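Local coordinates for protein cytochrome c class I (PDB 4XXL) that probably shuttles electrons in lithoautotrophic growth as a class I cytochrome c, using one covalently attached heme c with two axial protein ligands to its iron, at residues A[74-79]-A[109-114]; A[45-50]-A[93-98]. All coordinates share one frame; numbering follows the deposited sequence.

Interaction 1: residues A[74-79]-A[109-114]; sequences KLIHHV and NLVDWI. With HEC (heme c), chain B.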
ATOM      1  N   LYS A  74      -5.087   1.934   9.454  1.00 13.58           N
ATOM      2  CA  LYS A  74      -4.861   3.163   8.683  1.00 15.16           C
ATOM      3  C   LYS A  74      -4.579   2.892   7.213  1.00 12.77           C
ATOM      4  O   LYS A  74      -5.058   3.665   6.362  1.00 13.62           O
ATOM      5  CB  LYS A  74      -3.715   4.009   9.210  1.00 17.95           C
ATOM      6  CG  LYS A  74      -4.027   4.784  10.477  1.00 21.90           C
ATOM      7  CD  LYS A  74      -4.414   6.232  10.202  1.00 29.04           C
ATOM      8  CE  LYS A  74      -3.735   7.194  11.186  1.00 34.64           C
ATOM      9  NZ  LYS A  74      -4.493   7.364  12.460  1.00 38.07           N
ATOM     10  N   LEU A  75      -3.774   1.865   6.944  1.00 12.66           N
ATOM     11  CA  LEU A  75      -3.449   1.570   5.533  1.00 12.74           C
ATOM     12  C   LEU A  75      -4.604   0.843   4.839  1.00 12.97           C
ATOM     13  O   LEU A  75      -4.831   1.053   3.633  1.00 11.90           O
ATOM     14  CB  LEU A  75      -2.141   0.772   5.361  1.00 13.91           C
ATOM     15  CG  LEU A  75      -0.809   1.519   5.666  1.00 14.67           C
ATOM     16  CD1 LEU A  75       0.383   0.730   5.189  1.00 16.16           C
ATOM     17  CD2 LEU A  75      -0.790   2.922   5.016  1.00 15.19           C
ATOM     18  N   ILE A  76      -5.345   0.031   5.577  1.00 13.17           N
ATOM     19  CA  ILE A  76      -6.580  -0.567   4.974  1.00 13.29           C
ATOM     20  C   ILE A  76      -7.532   0.567   4.554  1.00 14.37           C
ATOM     21  O   ILE A  76      -8.083   0.529   3.430  1.00 13.70           O
ATOM     22  CB  ILE A  76      -7.296  -1.573   5.901  1.00 14.35           C
ATOM     23  CG1 ILE A  76      -6.412  -2.797   6.035  1.00 13.66           C
ATOM     24  CG2 ILE A  76      -8.693  -1.889   5.354  1.00 13.81           C
ATOM     25  CD1 ILE A  76      -6.871  -3.823   7.079  1.00 15.66           C
ATOM     26  N   HIS A  77      -7.681   1.580   5.443  1.00 11.61           N
ATOM     27  CA  HIS A  77      -8.437   2.765   5.115  1.00 13.57           C
ATOM     28  C   HIS A  77      -7.883   3.494   3.907  1.00 12.10           C
ATOM     29  O   HIS A  77      -8.607   3.817   2.972  1.00 13.05           O
ATOM     30  CB  HIS A  77      -8.534   3.702   6.318  1.00 14.46           C
ATOM     31  CG  HIS A  77      -9.186   4.985   5.993  1.00 17.41           C
ATOM     32  ND1 HIS A  77     -10.554   5.139   5.947  1.00 20.85           N
ATOM     33  CD2 HIS A  77      -8.660   6.179   5.645  1.00 21.55           C
ATOM     34  CE1 HIS A  77     -10.842   6.385   5.611  1.00 21.59           C
ATOM     35  NE2 HIS A  77      -9.710   7.036   5.419  1.00 24.58           N
ATOM     36  N   HIS A  78      -6.590   3.688   3.887  1.00 11.15           N
ATOM     37  CA  HIS A  78      -5.980   4.437   2.801  1.00 13.25           C
ATOM     38  C   HIS A  78      -6.231   3.797   1.433  1.00 12.02           C
ATOM     39  O   HIS A  78      -6.436   4.507   0.462  1.00 13.50           O
ATOM     40  CB  HIS A  78      -4.464   4.496   3.002  1.00 13.06           C
ATOM     41  CG  HIS A  78      -3.743   5.113   1.850  1.00 13.06           C
ATOM     42  ND1 HIS A  78      -3.120   4.392   0.862  1.00 16.25           N
ATOM     43  CD2 HIS A  78      -3.605   6.417   1.510  1.00 14.59           C
ATOM     44  CE1 HIS A  78      -2.628   5.225  -0.025  1.00 16.07           C
ATOM     45  NE2 HIS A  78      -2.861   6.451   0.372  1.00 15.51           N
ATOM     46  N   VAL A  79      -6.171   2.472   1.349  1.00 11.04           N
ATOM     47  CA  VAL A  79      -6.353   1.802   0.052  1.00 12.34           C
ATOM     48  C   VAL A  79      -7.791   1.532  -0.397  1.00 12.31           C
ATOM     49  O   VAL A  79      -8.032   1.040  -1.526  1.00 12.31           O
ATOM     50  CB  VAL A  79      -5.508   0.545   0.047  1.00 13.88           C
ATOM     51  CG1 VAL A  79      -6.132  -0.613   0.810  1.00 15.57           C
ATOM     52  CG2 VAL A  79      -5.058   0.173  -1.365  1.00 16.20           C
ATOM     53  N   ASN A 109      -3.918  -8.855   4.031  1.00 12.14           N
ATOM     54  CA  ASN A 109      -2.647  -9.516   3.816  1.00 11.64           C
ATOM     55  C   ASN A 109      -1.678  -8.634   3.028  1.00 11.54           C
ATOM     56  O   ASN A 109      -0.465  -8.555   3.352  1.00 11.08           O
ATOM     57  CB  ASN A 109      -2.880 -10.838   3.067  1.00 12.64           C
ATOM     58  CG  ASN A 109      -1.611 -11.572   2.812  1.00 14.31           C
ATOM     59  OD1 ASN A 109      -0.982 -12.048   3.735  1.00 15.62           O
ATOM     60  ND2 ASN A 109      -1.211 -11.629   1.557  1.00 14.75           N
ATOM     61  N   LEU A 110      -2.187  -7.886   2.072  1.00 11.59           N
ATOM     62  CA  LEU A 110      -1.314  -6.970   1.333  1.00 11.52           C
ATOM     63  C   LEU A 110      -0.775  -5.812   2.240  1.00 10.82           C
ATOM     64  O   LEU A 110       0.425  -5.530   2.220  1.00 11.56           O
ATOM     65  CB  LEU A 110      -2.028  -6.340   0.162  1.00 13.06           C
ATOM     66  CG  LEU A 110      -1.309  -5.199  -0.561  1.00 12.75           C
ATOM     67  CD1 LEU A 110       0.059  -5.575  -1.095  1.00 13.58           C
ATOM     68  CD2 LEU A 110      -2.162  -4.775  -1.730  1.00 14.67           C
ATOM     69  N   VAL A 111      -1.626  -5.222   3.064  1.00  9.90           N
ATOM     70  CA  VAL A 111      -1.231  -4.207   4.032  1.00 11.30           C
ATOM     71  C   VAL A 111      -0.184  -4.767   4.964  1.00 11.60           C
ATOM     72  O   VAL A 111       0.826  -4.133   5.268  1.00 12.24           O
ATOM     73  CB  VAL A 111      -2.476  -3.645   4.766  1.00 11.23           C
ATOM     74  CG1 VAL A 111      -2.102  -2.781   6.006  1.00 13.24           C
ATOM     75  CG2 VAL A 111      -3.254  -2.767   3.766  1.00 13.70           C
ATOM     76  N   ASP A 112      -0.435  -5.970   5.459  1.00 12.39           N
ATOM     77  CA  ASP A 112       0.493  -6.577   6.423  1.00 12.59           C
ATOM     78  C   ASP A 112       1.878  -6.793   5.784  1.00 11.25           C
ATOM     79  O   ASP A 112       2.933  -6.569   6.410  1.00 11.88           O
ATOM     80  CB  ASP A 112      -0.043  -7.870   7.029  1.00 13.98           C
ATOM     81  CG  ASP A 112      -1.242  -7.666   7.928  1.00 15.99           C
ATOM     82  OD1 ASP A 112      -1.480  -6.538   8.392  1.00 18.40           O
ATOM     83  OD2 ASP A 112      -1.916  -8.660   8.189  1.00 20.79           O
ATOM     84  N   TRP A 113       1.881  -7.166   4.519  1.00  9.61           N
ATOM     85  CA  TRP A 113       3.141  -7.318   3.764  1.00 10.51           C
ATOM     86  C   TRP A 113       3.851  -5.998   3.686  1.00 10.82           C
ATOM     87  O   TRP A 113       5.034  -5.902   4.085  1.00 10.68           O
ATOM     88  CB  TRP A 113       2.901  -7.907   2.383  1.00 11.82           C
ATOM     89  CG  TRP A 113       4.175  -8.055   1.587  1.00 12.15           C
ATOM     90  CD1 TRP A 113       5.256  -8.804   1.878  1.00 13.12           C
ATOM     91  CD2 TRP A 113       4.507  -7.335   0.379  1.00 12.41           C
ATOM     92  NE1 TRP A 113       6.254  -8.589   0.953  1.00 13.56           N
ATOM     93  CE2 TRP A 113       5.824  -7.702   0.021  1.00 12.75           C
ATOM     94  CE3 TRP A 113       3.856  -6.393  -0.383  1.00 14.40           C
ATOM     95  CZ2 TRP A 113       6.463  -7.195  -1.101  1.00 13.46           C
ATOM     96  CZ3 TRP A 113       4.483  -5.892  -1.484  1.00 14.32           C
ATOM     97  CH2 TRP A 113       5.779  -6.295  -1.846  1.00 14.32           C
ATOM     98  N   ILE A 114       3.174  -4.972   3.201  1.00 11.74           N
ATOM     99  CA  ILE A 114       3.762  -3.643   3.154  1.00 10.83           C
ATOM    100  C   ILE A 114       4.404  -3.199   4.463  1.00 11.56           C
ATOM    101  O   ILE A 114       5.561  -2.719   4.454  1.00 10.96           O
ATOM    102  CB  ILE A 114       2.737  -2.588   2.639  1.00 11.25           C
ATOM    103  CG1 ILE A 114       2.444  -2.843   1.132  1.00 11.66           C
ATOM    104  CG2 ILE A 114       3.219  -1.159   2.888  1.00 12.08           C
ATOM    105  CD1 ILE A 114       1.219  -2.098   0.607  1.00 13.57           C
TER
HETATM  106 FE   HEC B 201      -0.161   4.313  -3.650  1.00  9.92          FE
HETATM  107  CHA HEC B 201       0.741   6.526  -1.121  1.00 10.67           C
HETATM  108  CHB HEC B 201      -0.284   1.727  -1.366  1.00 10.88           C
HETATM  109  CHC HEC B 201      -1.542   2.260  -6.059  1.00  9.80           C
HETATM  110  CHD HEC B 201       0.552   6.630  -5.990  1.00 11.09           C
HETATM  111  NA  HEC B 201       0.123   4.198  -1.611  1.00 10.94           N
HETATM  112  C1A HEC B 201       0.561   5.186  -0.804  1.00 11.23           C
HETATM  113  C2A HEC B 201       0.779   4.616   0.476  1.00 10.12           C
HETATM  114  C3A HEC B 201       0.507   3.272   0.373  1.00 10.67           C
HETATM  115  C4A HEC B 201       0.096   3.007  -0.962  1.00  9.93           C
HETATM  116  CMA HEC B 201       0.637   2.214   1.425  1.00 11.38           C
HETATM  117  CAA HEC B 201       1.247   5.423   1.686  1.00 10.14           C
HETATM  118  CBA HEC B 201       0.043   6.008   2.389  1.00 11.10           C
HETATM  119  CGA HEC B 201       0.375   6.725   3.687  1.00 13.97           C
HETATM  120  O1A HEC B 201       1.543   7.066   3.924  1.00 15.49           O
HETATM  121  O2A HEC B 201      -0.541   6.846   4.568  1.00 16.56           O
HETATM  122  NB  HEC B 201      -0.777   2.387  -3.722  1.00  8.80           N
HETATM  123  C1B HEC B 201      -0.746   1.496  -2.673  1.00  9.83           C
HETATM  124  C2B HEC B 201      -1.281   0.244  -3.105  1.00  9.95           C
HETATM  125  C3B HEC B 201      -1.659   0.347  -4.389  1.00 10.71           C
HETATM  126  C4B HEC B 201      -1.363   1.714  -4.797  1.00  9.56           C
HETATM  127  CMB HEC B 201      -1.424  -0.964  -2.224  1.00 11.12           C
HETATM  128  CAB HEC B 201      -2.369  -0.610  -5.264  1.00 10.13           C
HETATM  129  CBB HEC B 201      -3.645  -0.905  -4.732  1.00 12.08           C
HETATM  130  NC  HEC B 201      -0.405   4.440  -5.707  1.00 10.36           N
HETATM  131  C1C HEC B 201      -1.029   3.471  -6.425  1.00  9.90           C
HETATM  132  C2C HEC B 201      -0.917   3.909  -7.760  1.00 10.35           C
HETATM  133  C3C HEC B 201      -0.245   5.114  -7.829  1.00 10.99           C
HETATM  134  C4C HEC B 201       0.021   5.439  -6.465  1.00 11.03           C
HETATM  135  CMC HEC B 201      -1.387   3.081  -8.898  1.00 10.44           C
HETATM  136  CAC HEC B 201       0.125   5.901  -9.077  1.00 11.49           C
HETATM  137  CBC HEC B 201      -0.880   6.233  -9.995  1.00 12.57           C
HETATM  138  ND  HEC B 201       0.432   6.165  -3.556  1.00  8.74           N
HETATM  139  C1D HEC B 201       0.717   6.982  -4.629  1.00 10.43           C
HETATM  140  C2D HEC B 201       1.148   8.332  -4.185  1.00 11.26           C
HETATM  141  C3D HEC B 201       1.185   8.270  -2.861  1.00 11.78           C
HETATM  142  C4D HEC B 201       0.780   6.911  -2.454  1.00 10.59           C
HETATM  143  CMD HEC B 201       1.498   9.465  -5.071  1.00 11.46           C
HETATM  144  CAD HEC B 201       1.627   9.381  -1.893  1.00 15.45           C
HETATM  145  CBD HEC B 201       0.459  10.224  -1.475  1.00 19.05           C
HETATM  146  CGD HEC B 201       0.780  11.377  -0.517  1.00 25.23           C
HETATM  147  O1D HEC B 201       1.815  11.395   0.218  1.00 30.14           O
HETATM  148  O2D HEC B 201      -0.074  12.299  -0.419  1.00 26.62           O

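Interaction 2: residues A[45-50]-A[93-98]; sequences KCHGVD and EEHKNI. With HEC (heme c), chain B.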
ATOM      1  N   LYS A  45       2.998  -0.153 -10.446  1.00 14.65           N
ATOM      2  CA  LYS A  45       3.257   0.867 -11.486  1.00 15.02           C
ATOM      3  C   LYS A  45       3.746   2.169 -10.857  1.00 14.34           C
ATOM      4  O   LYS A  45       4.482   2.920 -11.485  1.00 17.08           O
ATOM      5  CB  LYS A  45       1.999   1.125 -12.305  1.00 16.74           C
ATOM      6  CG  LYS A  45       1.451  -0.089 -13.006  1.00 20.95           C
ATOM      7  CD  LYS A  45       2.495  -0.724 -13.909  1.00 23.78           C
ATOM      8  CE  LYS A  45       1.911  -1.598 -15.001  1.00 29.21           C
ATOM      9  NZ  LYS A  45       0.820  -2.463 -14.538  1.00 33.39           N
ATOM     10  N   CYS A  46       3.337   2.414  -9.627  1.00 11.92           N
ATOM     11  CA  CYS A  46       3.752   3.620  -8.950  1.00 12.27           C
ATOM     12  C   CYS A  46       4.674   3.423  -7.731  1.00 12.05           C
ATOM     13  O   CYS A  46       5.205   4.388  -7.225  1.00 15.52           O
ATOM     14  CB  CYS A  46       2.517   4.338  -8.512  1.00 14.11           C
ATOM     15  SG  CYS A  46       1.501   5.006  -9.869  1.00 14.24           S
ATOM     16  N   HIS A  47       4.712   2.202  -7.176  1.00 11.08           N
ATOM     17  CA  HIS A  47       5.449   1.915  -5.930  1.00 11.23           C
ATOM     18  C   HIS A  47       6.455   0.831  -6.197  1.00 12.93           C
ATOM     19  O   HIS A  47       6.131  -0.136  -6.886  1.00 15.37           O
ATOM     20  CB  HIS A  47       4.497   1.472  -4.812  1.00 11.97           C
ATOM     21  CG  HIS A  47       3.505   2.529  -4.369  1.00 10.48           C
ATOM     22  ND1 HIS A  47       3.832   3.506  -3.457  1.00 11.12           N
ATOM     23  CD2 HIS A  47       2.188   2.704  -4.650  1.00 10.17           C
ATOM     24  CE1 HIS A  47       2.739   4.198  -3.169  1.00 10.62           C
ATOM     25  NE2 HIS A  47       1.737   3.777  -3.936  1.00  9.90           N
ATOM     26  N   GLY A  48       7.660   1.006  -5.688  1.00 12.42           N
ATOM     27  CA  GLY A  48       8.561  -0.135  -5.551  1.00 13.92           C
ATOM     28  C   GLY A  48       8.719  -0.564  -4.141  1.00 14.17           C
ATOM     29  O   GLY A  48       8.336   0.168  -3.228  1.00 12.61           O
ATOM     30  N   VAL A  49       9.275  -1.757  -3.934  1.00 13.66           N
ATOM     31  CA  VAL A  49       9.677  -2.164  -2.606  1.00 15.44           C
ATOM     32  C   VAL A  49      10.712  -1.202  -2.021  1.00 14.90           C
ATOM     33  O   VAL A  49      10.566  -0.731  -0.898  1.00 16.55           O
ATOM     34  CB  VAL A  49      10.068  -3.632  -2.591  1.00 16.40           C
ATOM     35  CG1 VAL A  49      10.718  -4.032  -1.290  1.00 16.65           C
ATOM     36  CG2 VAL A  49       8.804  -4.434  -2.775  1.00 17.26           C
ATOM     37  N   ASP A  50      11.818  -1.002  -2.741  1.00 17.50           N
ATOM     38  CA  ASP A  50      12.915  -0.155  -2.233  1.00 22.48           C
ATOM     39  C   ASP A  50      13.107   1.105  -3.060  1.00 21.93           C
ATOM     40  O   ASP A  50      13.609   2.099  -2.556  1.00 27.86           O
ATOM     41  CB  ASP A  50      14.226  -0.955  -2.228  1.00 28.58           C
ATOM     42  CG  ASP A  50      15.412  -0.176  -1.591  1.00 39.39           C
ATOM     43  OD1 ASP A  50      15.217   0.543  -0.584  1.00 46.93           O
ATOM     44  OD2 ASP A  50      16.556  -0.311  -2.096  1.00 50.62           O
ATOM     45  N   GLU A  93      -4.283  13.536  -7.159  1.00 14.60           N
ATOM     46  CA  GLU A  93      -5.287  12.589  -7.729  1.00 14.24           C
ATOM     47  C   GLU A  93      -5.926  11.895  -6.533  1.00 14.55           C
ATOM     48  O   GLU A  93      -5.361  11.852  -5.472  1.00 14.52           O
ATOM     49  CB  GLU A  93      -4.651  11.491  -8.580  1.00 15.28           C
ATOM     50  CG  GLU A  93      -3.822  12.022  -9.744  1.00 15.94           C
ATOM     51  CD  GLU A  93      -3.215  10.934 -10.627  1.00 16.81           C
ATOM     52  OE1 GLU A  93      -3.534   9.719 -10.479  1.00 15.99           O
ATOM     53  OE2 GLU A  93      -2.365  11.315 -11.502  1.00 16.58           O
ATOM     54  N   GLU A  94      -7.111  11.323  -6.735  1.00 13.43           N
ATOM     55  CA  GLU A  94      -7.706  10.463  -5.691  1.00 14.59           C
ATOM     56  C   GLU A  94      -6.892   9.153  -5.775  1.00 11.79           C
ATOM     57  O   GLU A  94      -6.653   8.643  -6.899  1.00 11.91           O
ATOM     58  CB  GLU A  94      -9.197  10.197  -5.970  1.00 16.34           C
ATOM     59  CG  GLU A  94     -10.152  11.375  -5.931  1.00 19.06           C
ATOM     60  CD  GLU A  94     -11.381  11.253  -6.900  1.00 22.00           C
ATOM     61  OE1 GLU A  94     -11.492  12.138  -7.821  1.00 27.21           O
ATOM     62  OE2 GLU A  94     -12.218  10.281  -6.781  1.00 23.14           O
ATOM     63  N   HIS A  95      -6.430   8.602  -4.633  1.00 11.40           N
ATOM     64  CA  HIS A  95      -5.599   7.374  -4.650  1.00 10.62           C
ATOM     65  C   HIS A  95      -6.401   6.188  -5.175  1.00  9.85           C
ATOM     66  O   HIS A  95      -7.634   6.138  -4.942  1.00 11.04           O
ATOM     67  CB  HIS A  95      -4.994   7.092  -3.284  1.00 10.99           C
ATOM     68  CG  HIS A  95      -3.910   6.017  -3.266  1.00  9.63           C
ATOM     69  ND1 HIS A  95      -4.214   4.684  -3.238  1.00 11.08           N
ATOM     70  CD2 HIS A  95      -2.571   6.069  -3.489  1.00  8.68           C
ATOM     71  CE1 HIS A  95      -3.110   3.964  -3.317  1.00  9.76           C
ATOM     72  NE2 HIS A  95      -2.056   4.771  -3.387  1.00  9.56           N
ATOM     73  N   LYS A  96      -5.725   5.262  -5.853  1.00 10.06           N
ATOM     74  CA  LYS A  96      -6.267   3.941  -6.267  1.00 10.64           C
ATOM     75  C   LYS A  96      -7.099   3.364  -5.103  1.00 11.38           C
ATOM     76  O   LYS A  96      -6.647   3.366  -3.948  1.00 11.21           O
ATOM     77  CB  LYS A  96      -5.132   3.002  -6.625  1.00 12.83           C
ATOM     78  CG  LYS A  96      -5.592   1.599  -7.003  1.00 15.62           C
ATOM     79  CD  LYS A  96      -6.313   1.634  -8.295  1.00 16.97           C
ATOM     80  CE  LYS A  96      -6.613   0.219  -8.784  1.00 19.71           C
ATOM     81  NZ  LYS A  96      -7.394   0.287 -10.029  1.00 23.37           N
ATOM     82  N   ASN A  97      -8.333   2.987  -5.391  1.00 11.39           N
ATOM     83  CA  ASN A  97      -9.249   2.485  -4.374  1.00 11.71           C
ATOM     84  C   ASN A  97      -9.599   1.056  -4.744  1.00 11.29           C
ATOM     85  O   ASN A  97     -10.275   0.860  -5.769  1.00 12.95           O
ATOM     86  CB  ASN A  97     -10.483   3.373  -4.339  1.00 11.82           C
ATOM     87  CG  ASN A  97     -11.452   2.967  -3.317  1.00 12.19           C
ATOM     88  OD1 ASN A  97     -11.384   1.875  -2.754  1.00 11.95           O
ATOM     89  ND2 ASN A  97     -12.384   3.819  -3.075  1.00 14.16           N
ATOM     90  N   ILE A  98      -9.197   0.101  -3.932  1.00 11.09           N
ATOM     91  CA  ILE A  98      -9.508  -1.282  -4.220  1.00 12.62           C
ATOM     92  C   ILE A  98     -10.715  -1.821  -3.406  1.00 13.20           C
ATOM     93  O   ILE A  98     -10.958  -3.072  -3.373  1.00 12.56           O
ATOM     94  CB  ILE A  98      -8.278  -2.208  -4.123  1.00 14.85           C
ATOM     95  CG1 ILE A  98      -7.694  -2.167  -2.734  1.00 17.25           C
ATOM     96  CG2 ILE A  98      -7.274  -1.822  -5.232  1.00 16.09           C
ATOM     97  CD1 ILE A  98      -6.538  -3.145  -2.553  1.00 18.36           C
TER
HETATM   98 FE   HEC B 201      -0.161   4.313  -3.650  1.00  9.92          FE
HETATM   99  CHA HEC B 201       0.741   6.526  -1.121  1.00 10.67           C
HETATM  100  CHB HEC B 201      -0.284   1.727  -1.366  1.00 10.88           C
HETATM  101  CHC HEC B 201      -1.542   2.260  -6.059  1.00  9.80           C
HETATM  102  CHD HEC B 201       0.552   6.630  -5.990  1.00 11.09           C
HETATM  103  NA  HEC B 201       0.123   4.198  -1.611  1.00 10.94           N
HETATM  104  C1A HEC B 201       0.561   5.186  -0.804  1.00 11.23           C
HETATM  105  C2A HEC B 201       0.779   4.616   0.476  1.00 10.12           C
HETATM  106  C3A HEC B 201       0.507   3.272   0.373  1.00 10.67           C
HETATM  107  C4A HEC B 201       0.096   3.007  -0.962  1.00  9.93           C
HETATM  108  CMA HEC B 201       0.637   2.214   1.425  1.00 11.38           C
HETATM  109  CAA HEC B 201       1.247   5.423   1.686  1.00 10.14           C
HETATM  110  CBA HEC B 201       0.043   6.008   2.389  1.00 11.10           C
HETATM  111  CGA HEC B 201       0.375   6.725   3.687  1.00 13.97           C
HETATM  112  O1A HEC B 201       1.543   7.066   3.924  1.00 15.49           O
HETATM  113  O2A HEC B 201      -0.541   6.846   4.568  1.00 16.56           O
HETATM  114  NB  HEC B 201      -0.777   2.387  -3.722  1.00  8.80           N
HETATM  115  C1B HEC B 201      -0.746   1.496  -2.673  1.00  9.83           C
HETATM  116  C2B HEC B 201      -1.281   0.244  -3.105  1.00  9.95           C
HETATM  117  C3B HEC B 201      -1.659   0.347  -4.389  1.00 10.71           C
HETATM  118  C4B HEC B 201      -1.363   1.714  -4.797  1.00  9.56           C
HETATM  119  CMB HEC B 201      -1.424  -0.964  -2.224  1.00 11.12           C
HETATM  120  CAB HEC B 201      -2.369  -0.610  -5.264  1.00 10.13           C
HETATM  121  CBB HEC B 201      -3.645  -0.905  -4.732  1.00 12.08           C
HETATM  122  NC  HEC B 201      -0.405   4.440  -5.707  1.00 10.36           N
HETATM  123  C1C HEC B 201      -1.029   3.471  -6.425  1.00  9.90           C
HETATM  124  C2C HEC B 201      -0.917   3.909  -7.760  1.00 10.35           C
HETATM  125  C3C HEC B 201      -0.245   5.114  -7.829  1.00 10.99           C
HETATM  126  C4C HEC B 201       0.021   5.439  -6.465  1.00 11.03           C
HETATM  127  CMC HEC B 201      -1.387   3.081  -8.898  1.00 10.44           C
HETATM  128  CAC HEC B 201       0.125   5.901  -9.077  1.00 11.49           C
HETATM  129  CBC HEC B 201      -0.880   6.233  -9.995  1.00 12.57           C
HETATM  130  ND  HEC B 201       0.432   6.165  -3.556  1.00  8.74           N
HETATM  131  C1D HEC B 201       0.717   6.982  -4.629  1.00 10.43           C
HETATM  132  C2D HEC B 201       1.148   8.332  -4.185  1.00 11.26           C
HETATM  133  C3D HEC B 201       1.185   8.270  -2.861  1.00 11.78           C
HETATM  134  C4D HEC B 201       0.780   6.911  -2.454  1.00 10.59           C
HETATM  135  CMD HEC B 201       1.498   9.465  -5.071  1.00 11.46           C
HETATM  136  CAD HEC B 201       1.627   9.381  -1.893  1.00 15.45           C
HETATM  137  CBD HEC B 201       0.459  10.224  -1.475  1.00 19.05           C
HETATM  138  CGD HEC B 201       0.780  11.377  -0.517  1.00 25.23           C
HETATM  139  O1D HEC B 201       1.815  11.395   0.218  1.00 30.14           O
HETATM  140  O2D HEC B 201      -0.074  12.299  -0.419  1.00 26.62           O

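Interaction 1: residues A[74-79]-A[109-114]
Leu75 and Val111 meet in the helical wall of the class I cytochrome c fold, where helix 71-81 packs against the C-terminal helix 104-115 beside one edge of the heme. The axes of the two short segments pass 9.6 Å apart and their directions differ by 120°, with Leu75 and Val111 at the crossing. The contact is buried and wholly apolar. Val111 spreads its two methyl groups over successive residues of the other helix: with CG1 opposite the backbone N (chi1 168°), that methyl lies 3.6 Å from Leu75 CB, while Val111 CG2 turns to Ile76 and lies 3.9 Å from Ile76 CG1. The Ile76 and Val111 side chains cross at about a right angle.

Leu75 extends past Val111, its two branches sharing the work between protein and cofactor. CD1 touches Ile114 CG2 at 4.1 Å, whereas CD2 lies 3.9 Å from the heme methyl CMA. On the neighbouring pyrrole, the methyl CMB is approached by both helices, since Leu110 CD2 and the end of Ile114, its CD1, come from the C-terminal helix and Val79 CG2 from the other. The same Val79 methyl also reaches heme CBB at 3.8 Å. His78 makes a different kind of contact, with the propionate carbon CBA over the centre of its imidazole, 3.5 Å above the ring plane. The interface therefore does two jobs, joining the helices and lining the heme pocket.

Helix 58-65 adds a third surface, with Val61 touching both Leu75 and Ile114, Tyr65 against Leu75 and Tyr58 against Ile114. Farther round helix 104-115, Trp113 packs on Val31, Ala34 and Lys35 of the N-terminal helix 31-40.

Interaction 2: residues A[45-50]-A[93-98]
His47 and His95 face each other through the heme iron, giving this class I cytochrome c a bis-histidine axial site. His47 closes the CXXCH heme-binding motif, and His95 comes from the loop that follows strand 92-94. The tight part of the contact is confined to these two imidazoles. Each NE2 binds the iron at 2.0 Å, one from either face of the porphyrin, and the nearly straight N-Fe-N line leaves His47 NE2 and His95 NE2 4.0 Å apart. The ring planes are turned about 46° against each other.

Cys46 fastens the first segment to the heme edge through the thioether from SG to heme CAC, 1.8 Å long; Cys43 supplies the other covalent attachment. On the opposite face, Lys96 CB lies 3.7 Å from the meso carbon CHC, and Ile98 CG2 packs on heme CBB at 3.8 Å.

Away from the iron the two segments diverge. The chain from Gly48 to Asp50 leads off from the porphyrin, the side chain of Glu94 extends into solvent on the other flank, and Lys45 is likewise exposed, so beyond the ligands the segments share little surface.

Both imidazoles are also gripped at the nitrogen remote from the metal, which should restrict their rotation about the Fe-N bond. His47 ND1 donates to Pro56 O, and Tyr58 stacks on the same ring. His95 ND1 instead donates to Lys96 O of the following residue at 2.9 Å, with an N-H...O angle of 151°, meeting a lone pair in the carbonyl plane, although Lys96 O lies somewhat out of the plane of the His95 ring.

Both interactions are buried and both touch the heme, but at different parts of it. Interaction 1 joins two long helices by aliphatic packing along the pyrrole methyl edge; interaction 2 joins two loop segments, one after helix 43-46 and one after strand 92-94, almost entirely through metal coordination, and its outer residues reach the surface. The segments alternate along the chain and meet directly. Val79 O probably accepts a hydrogen bond from Ile98 N, 2.8 Å away, tying helix 71-81 to the loop that bears the second iron ligand, and the His78 ring meets that of His95 at about 55°. On the other flank, Trp113 CH2 packs on Val49 CG2 at 3.7 Å.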